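Local coordinates for protein pectinesterase (Aspergillus niger, PDB 5C1E) that hydrolyses the methyl esters of pectin to release methanol and galacturonosyl carboxylates, and is probably involved in the maceration of plant tissue, at residues T253-E258 against Y273-S278; S195-I200 against R228-N233. All coordinates share one frame; numbering follows the deposited sequence.

Both contacts belong to the same long parallel sheet of the beta-helix, in which strands 198-201, 228-232 and 255-259 follow one another. Interaction 2 is the more buried: two neighbouring strands inside the sheet share regular backbone bonds, aliphatic and aromatic packing, and at one end an arginine lying on an indole. Interaction 1 is a surface contact at the last strand of that sheet, where residues 273-278 run past with one direct backbone bond and two well-formed water bridges. The two meet directly: Leu255 and Tyr257 pair with Val229 through their backbones, and the ring of Tyr257 touches that of Trp197.

Interaction 1: residues T253-E258 against Y273-S278; sequences TPLYYE and YETSIS
Tyr257 carries most of the apolar contact: its side chain runs alongside that of Thr275, pointing the same way, and crosses Ile277 at about a right angle. Its CE1 meets the methyl CG2 of Thr275 at 3.6 Å, while Ile277 CB comes to 3.6 Å from its CD1 and Ile277 CD1 sits over one face, offset toward the rim. With Thr275 CG2 anti to the backbone N, the methyl runs along the tyrosine and OG1, beside the backbone N, donates to a water. The Tyr257 ring also meets that of Trp197, and Ile277 also reaches Ile230 of the adjoining strand.

Tyr256 is turned otherwise: CB of Pro254 sits over the centre of one ring face, 3.3 Å above its plane, and CD2 touches Tyr273 CB at 4.3 Å. Trp245 stacks on this ring and, through NE1, bonds Glu274 OE2. Glu258 OE2 forms a salt bridge with Arg271 NE.

Between the backbones, Thr275 N donates to Tyr256 O at 2.8 Å. One water joins four groups, donating to Pro254 O and Tyr273 O and accepting from Tyr256 N and Thr275 OG1, the last at 2.7 Å. A second accepts from Glu258 N and donates to Thr275 O. With the touching parts running 53° apart, water takes the place of regular strand pairing. Such a loop laid along the terminal strand covers the end of a right-handed parallel beta-helix, the fold of pectin methylesterases.

Interaction 2: residues S195-I200 against R228-N233; sequences SGWYAI and RVIYQN. With SO4 (sulfate ion), chain E.
Stacking dominates one end of the contact, where the guanidinium of Arg228 lies flat on Trp197, planes 6° apart and centres 3.7 Å apart. CZ makes a cation-pi contact over the five-membered ring, and CD stands 3.5 Å from the centroid of the six-membered ring in a CH-pi contact. A bend at chi3 of 58° in an otherwise extended arginine chain lays it along the indole. At the far end, Ile200 CD1 makes a second CH-pi contact, 3.6 Å from the centroid of the Tyr231 ring.

Polar bonds made in the guanidinium plane fix its rotation on the indole. NE and NH2 both grip Gly196 O side-on, NH2 at 2.9 Å, reaching it from the same face of the carbonyl plane. NH1 donates to O4, at 2.8 Å, and NH2 to O2 of a sulfate ion, probably from the crystallisation liquor. The sulfate probably balances the arginine charge.

Apolar contacts line both faces of the sheet. Ala199 CB meets Ile230 CG2 at 4.0 Å on the face where Ala199 touches Val286 of helix 283-287; Trp197, just before the strand, touches the same helix. Tyr198, Val229, Ile200 and Tyr231 point to the other face, where Tyr198 CD2 meets Val229 CG2, and Tyr198 OH and Tyr231 OH bond Gly165 O and Leu219 O.

Backbone bonds join the strands in parallel register: Tyr198 N to Arg228 O, Ile230 N to Tyr198 O, Ile200 N to Ile230 O (2.8 Å) and Gln232 N to Ile200 O. Equivalent strands of successive coils paired in this way are the hallmark of the parallel beta-helix.

Interaction 1: residues T253-E258 against Y273-S278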
loop_
_atom_site.group_PDB
_atom_site.type_symbol
_atom_site.label_atom_id
_atom_site.label_comp_id
_atom_site.label_asym_id
_atom_site.label_seq_id
_atom_site.Cartn_x
_atom_site.Cartn_y
_atom_site.Cartn_z
ATOM N N THR A 253 11.653 -1.627 -20.712
ATOM C CA THR A 253 12.939 -2.173 -20.257
ATOM C C THR A 253 12.953 -2.127 -18.746
ATOM O O THR A 253 13.669 -1.340 -18.141
ATOM C CB THR A 253 14.130 -1.389 -20.839
ATOM O OG1 THR A 253 14.086 -0.032 -20.383
ATOM C CG2 THR A 253 14.117 -1.430 -22.390
ATOM N N PRO A 254 12.130 -2.982 -18.108
ATOM C CA PRO A 254 11.993 -2.886 -16.661
ATOM C C PRO A 254 13.254 -3.315 -15.935
ATOM O O PRO A 254 14.053 -4.086 -16.472
ATOM C CB PRO A 254 10.851 -3.864 -16.340
ATOM C CG PRO A 254 10.916 -4.857 -17.424
ATOM C CD PRO A 254 11.302 -4.060 -18.664
ATOM N N LEU A 255 13.416 -2.797 -14.730
ATOM C CA LEU A 255 14.479 -3.218 -13.818
ATOM C C LEU A 255 13.833 -4.048 -12.703
ATOM O O LEU A 255 13.355 -3.533 -11.670
ATOM C CB LEU A 255 15.230 -2.012 -13.255
ATOM C CG LEU A 255 16.029 -1.121 -14.223
ATOM C CD1 LEU A 255 16.928 -1.953 -15.127
ATOM C CD2 LEU A 255 15.128 -0.261 -15.084
ATOM N N TYR A 256 13.796 -5.342 -12.962
ATOM C CA TYR A 256 13.125 -6.324 -12.117
ATOM C C TYR A 256 14.115 -7.312 -11.488
ATOM O O TYR A 256 14.870 -7.997 -12.185
ATOM C CB TYR A 256 12.125 -7.084 -12.970
ATOM C CG TYR A 256 10.848 -6.349 -13.344
ATOM C CD1 TYR A 256 10.385 -5.250 -12.620
ATOM C CD2 TYR A 256 10.081 -6.788 -14.433
ATOM C CE1 TYR A 256 9.183 -4.616 -12.962
ATOM C CE2 TYR A 256 8.896 -6.164 -14.786
ATOM C CZ TYR A 256 8.447 -5.090 -14.055
ATOM O OH TYR A 256 7.258 -4.512 -14.390
ATOM N N TYR A 257 14.059 -7.414 -10.164
ATOM C CA TYR A 257 15.057 -8.139 -9.397
ATOM C C TYR A 257 14.427 -9.057 -8.368
ATOM O O TYR A 257 13.361 -8.763 -7.811
ATOM C CB TYR A 257 15.916 -7.165 -8.612
ATOM C CG TYR A 257 16.572 -6.058 -9.393
ATOM C CD1 TYR A 257 17.810 -6.248 -9.973
ATOM C CD2 TYR A 257 15.975 -4.812 -9.512
ATOM C CE1 TYR A 257 18.452 -5.231 -10.644
ATOM C CE2 TYR A 257 16.607 -3.781 -10.181
ATOM C CZ TYR A 257 17.833 -3.996 -10.760
ATOM O OH TYR A 257 18.477 -2.989 -11.434
ATOM N N GLU A 258 15.114 -10.157 -8.094
ATOM C CA GLU A 258 14.827 -10.954 -6.908
ATOM C C GLU A 258 16.110 -11.225 -6.132
ATOM O O GLU A 258 17.169 -11.396 -6.724
ATOM C CB GLU A 258 14.195 -12.261 -7.298
ATOM C CG GLU A 258 12.764 -12.144 -7.772
ATOM C CD GLU A 258 12.271 -13.475 -8.286
ATOM O OE1 GLU A 258 11.696 -14.226 -7.471
ATOM O OE2 GLU A 258 12.504 -13.780 -9.478
ATOM N N TYR A 273 12.534 -11.315 -18.032
ATOM C CA TYR A 273 12.505 -9.867 -17.779
ATOM C C TYR A 273 13.290 -9.419 -16.537
ATOM O O TYR A 273 13.110 -8.298 -16.056
ATOM C CB TYR A 273 11.054 -9.343 -17.707
ATOM C CG TYR A 273 10.220 -9.709 -18.909
ATOM C CD1 TYR A 273 10.426 -9.086 -20.134
ATOM C CD2 TYR A 273 9.221 -10.674 -18.823
ATOM C CE1 TYR A 273 9.665 -9.424 -21.243
ATOM C CE2 TYR A 273 8.461 -11.017 -19.931
ATOM C CZ TYR A 273 8.698 -10.390 -21.131
ATOM O OH TYR A 273 7.967 -10.728 -22.230
ATOM N N GLU A 274 14.162 -10.269 -16.008
ATOM C CA GLU A 274 14.896 -9.902 -14.800
ATOM C C GLU A 274 16.298 -9.369 -15.067
ATOM O O GLU A 274 16.868 -9.553 -16.154
ATOM C CB GLU A 274 14.987 -11.072 -13.836
ATOM C CG GLU A 274 13.662 -11.475 -13.259
ATOM C CD GLU A 274 13.803 -12.335 -12.017
ATOM O OE1 GLU A 274 14.723 -13.206 -11.972
ATOM O OE2 GLU A 274 12.976 -12.123 -11.097
ATOM N N THR A 275 16.849 -8.729 -14.043
ATOM C CA THR A 275 18.216 -8.221 -14.043
ATOM C C THR A 275 18.929 -8.794 -12.825
ATOM O O THR A 275 18.306 -8.983 -11.787
ATOM C CB THR A 275 18.196 -6.677 -13.948
ATOM O OG1 THR A 275 17.487 -6.155 -15.072
ATOM C CG2 THR A 275 19.579 -6.093 -13.926
ATOM N N SER A 276 20.233 -9.051 -12.938
ATOM C CA SER A 276 20.993 -9.602 -11.806
ATOM C C SER A 276 21.223 -8.542 -10.752
ATOM O O SER A 276 21.332 -7.352 -11.067
ATOM C CB SER A 276 22.349 -10.152 -12.256
ATOM O OG SER A 276 22.146 -11.168 -13.217
ATOM N N ILE A 277 21.284 -8.976 -9.498
ATOM C CA ILE A 277 21.682 -8.110 -8.404
ATOM C C ILE A 277 22.352 -8.987 -7.340
ATOM O O ILE A 277 21.961 -10.136 -7.141
ATOM C CB ILE A 277 20.483 -7.296 -7.847
ATOM C CG1 ILE A 277 20.962 -6.109 -7.011
ATOM C CG2 ILE A 277 19.526 -8.172 -7.051
ATOM C CD1 ILE A 277 19.882 -5.093 -6.701
ATOM N N SER A 278 23.391 -8.463 -6.701
ATOM C CA SER A 278 24.229 -9.278 -5.820
ATOM C C SER A 278 23.928 -9.061 -4.340
ATOM O O SER A 278 24.516 -9.720 -3.485
ATOM C CB SER A 278 25.707 -8.967 -6.092
ATOM O OG SER A 278 25.973 -7.604 -5.795
HETATM O O HOH W 1 14.869 -6.431 -15.402
HETATM O O HOH W 2 17.394 -10.699 -9.801
HETATM O O HOH W 3 19.928 -11.349 -8.806
#

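Interaction 2: residues S195-I200 against R228-N233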
loop_
_atom_site.group_PDB
_atom_site.type_symbol
_atom_site.label_atom_id
_atom_site.label_comp_id
_atom_site.label_asym_id
_atom_site.label_seq_id
_atom_site.Cartn_x
_atom_site.Cartn_y
_atom_site.Cartn_z
ATOM N N SER A 195 14.749 8.334 -9.449
ATOM C CA SER A 195 15.564 7.539 -8.539
ATOM C C SER A 195 14.740 6.539 -7.724
ATOM O O SER A 195 15.260 5.900 -6.834
ATOM C CB SER A 195 16.339 8.460 -7.602
ATOM O OG SER A 195 15.445 9.230 -6.838
ATOM N N GLY A 196 13.463 6.394 -8.049
ATOM C CA GLY A 196 12.571 5.545 -7.286
ATOM C C GLY A 196 12.701 4.047 -7.501
ATOM O O GLY A 196 13.187 3.584 -8.531
ATOM N N TRP A 197 12.282 3.305 -6.481
ATOM C CA TRP A 197 12.187 1.842 -6.492
ATOM C C TRP A 197 10.885 1.453 -5.815
ATOM O O TRP A 197 10.412 2.162 -4.917
ATOM C CB TRP A 197 13.280 1.175 -5.641
ATOM C CG TRP A 197 14.695 1.276 -6.123
ATOM C CD1 TRP A 197 15.475 2.411 -6.191
ATOM C CD2 TRP A 197 15.528 0.191 -6.560
ATOM N NE1 TRP A 197 16.724 2.091 -6.676
ATOM C CE2 TRP A 197 16.778 0.734 -6.904
ATOM C CE3 TRP A 197 15.325 -1.188 -6.709
ATOM C CZ2 TRP A 197 17.820 -0.057 -7.397
ATOM C CZ3 TRP A 197 16.368 -1.978 -7.180
ATOM C CH2 TRP A 197 17.592 -1.405 -7.531
ATOM N N TYR A 198 10.341 0.303 -6.200
ATOM C CA TYR A 198 9.561 -0.504 -5.260
ATOM C C TYR A 198 10.514 -1.541 -4.662
ATOM O O TYR A 198 11.192 -2.285 -5.405
ATOM C CB TYR A 198 8.472 -1.333 -5.927
ATOM C CG TYR A 198 7.277 -0.624 -6.552
ATOM C CD1 TYR A 198 7.316 0.720 -6.950
ATOM C CD2 TYR A 198 6.122 -1.356 -6.824
ATOM C CE1 TYR A 198 6.210 1.326 -7.535
ATOM C CE2 TYR A 198 5.026 -0.778 -7.421
ATOM C CZ TYR A 198 5.065 0.551 -7.780
ATOM O OH TYR A 198 3.962 1.067 -8.372
ATOM N N ALA A 199 10.495 -1.643 -3.347
ATOM C CA ALA A 199 11.200 -2.716 -2.654
ATOM C C ALA A 199 10.196 -3.485 -1.812
ATOM O O ALA A 199 9.553 -2.917 -0.927
ATOM C CB ALA A 199 12.316 -2.157 -1.785
ATOM N N ILE A 200 10.070 -4.785 -2.088
ATOM C CA ILE A 200 9.208 -5.667 -1.297
ATOM C C ILE A 200 10.124 -6.561 -0.466
ATOM O O ILE A 200 10.809 -7.424 -1.012
ATOM C CB ILE A 200 8.253 -6.446 -2.211
ATOM C CG1 ILE A 200 7.288 -5.444 -2.838
ATOM C CG2 ILE A 200 7.506 -7.514 -1.428
ATOM C CD1 ILE A 200 6.634 -5.922 -4.090
ATOM N N ARG A 228 10.724 -0.230 -11.949
ATOM C CA ARG A 228 11.770 -0.845 -11.129
ATOM C C ARG A 228 11.245 -1.435 -9.833
ATOM O O ARG A 228 10.756 -0.711 -8.958
ATOM C CB ARG A 228 12.862 0.164 -10.797
ATOM C CG ARG A 228 14.010 -0.442 -9.994
ATOM C CD ARG A 228 15.297 0.346 -10.157
ATOM N NE ARG A 228 15.142 1.729 -9.747
ATOM C CZ ARG A 228 16.072 2.662 -9.932
ATOM N NH1 ARG A 228 17.231 2.340 -10.502
ATOM N NH2 ARG A 228 15.859 3.910 -9.538
ATOM N N VAL A 229 11.363 -2.751 -9.718
ATOM C CA VAL A 229 10.810 -3.477 -8.578
ATOM C C VAL A 229 11.768 -4.584 -8.156
ATOM O O VAL A 229 12.282 -5.308 -9.016
ATOM C CB VAL A 229 9.478 -4.128 -8.954
ATOM C CG1 VAL A 229 8.876 -4.855 -7.761
ATOM C CG2 VAL A 229 8.490 -3.084 -9.504
ATOM N N ILE A 230 11.994 -4.696 -6.845
ATOM C CA ILE A 230 12.754 -5.812 -6.260
ATOM C C ILE A 230 11.933 -6.526 -5.192
ATOM O O ILE A 230 11.345 -5.878 -4.313
ATOM C CB ILE A 230 14.143 -5.378 -5.706
ATOM C CG1 ILE A 230 14.883 -6.600 -5.138
ATOM C CG2 ILE A 230 14.036 -4.285 -4.661
ATOM C CD1 ILE A 230 16.364 -6.365 -4.960
ATOM N N TYR A 231 11.875 -7.858 -5.281
ATOM C CA TYR A 231 11.342 -8.687 -4.212
ATOM C C TYR A 231 12.538 -9.362 -3.550
ATOM O O TYR A 231 13.287 -10.090 -4.209
ATOM C CB TYR A 231 10.402 -9.768 -4.746
ATOM C CG TYR A 231 9.012 -9.320 -5.188
ATOM C CD1 TYR A 231 8.831 -8.655 -6.398
ATOM C CD2 TYR A 231 7.880 -9.665 -4.464
ATOM C CE1 TYR A 231 7.560 -8.279 -6.832
ATOM C CE2 TYR A 231 6.604 -9.300 -4.888
ATOM C CZ TYR A 231 6.448 -8.593 -6.068
ATOM O OH TYR A 231 5.186 -8.229 -6.522
ATOM N N GLN A 232 12.734 -9.090 -2.266
ATOM C CA GLN A 232 13.914 -9.568 -1.550
ATOM C C GLN A 232 13.559 -10.134 -0.180
ATOM O O GLN A 232 12.642 -9.640 0.503
ATOM C CB GLN A 232 14.946 -8.436 -1.405
ATOM C CG GLN A 232 14.415 -7.175 -0.771
ATOM C CD GLN A 232 15.442 -6.050 -0.729
ATOM O OE1 GLN A 232 16.218 -5.877 -1.652
ATOM N NE2 GLN A 232 15.403 -5.254 0.313
ATOM N N ASN A 233 14.294 -11.164 0.235
ATOM C CA ASN A 233 14.111 -11.741 1.561
ATOM C C ASN A 233 12.654 -12.108 1.868
ATOM O O ASN A 233 12.227 -12.033 3.025
ATOM C CB ASN A 233 14.619 -10.769 2.631
ATOM C CG ASN A 233 16.048 -10.330 2.401
ATOM O OD1 ASN A 233 16.923 -11.153 2.169
ATOM N ND2 ASN A 233 16.296 -9.018 2.493
HETATM S S SO4 E . 19.229 5.222 -10.259
HETATM O O1 SO4 E . 20.051 4.410 -9.329
HETATM O O2 SO4 E . 18.020 5.720 -9.575
HETATM O O3 SO4 E . 20.030 6.363 -10.752
HETATM O O4 SO4 E . 18.875 4.377 -11.427
#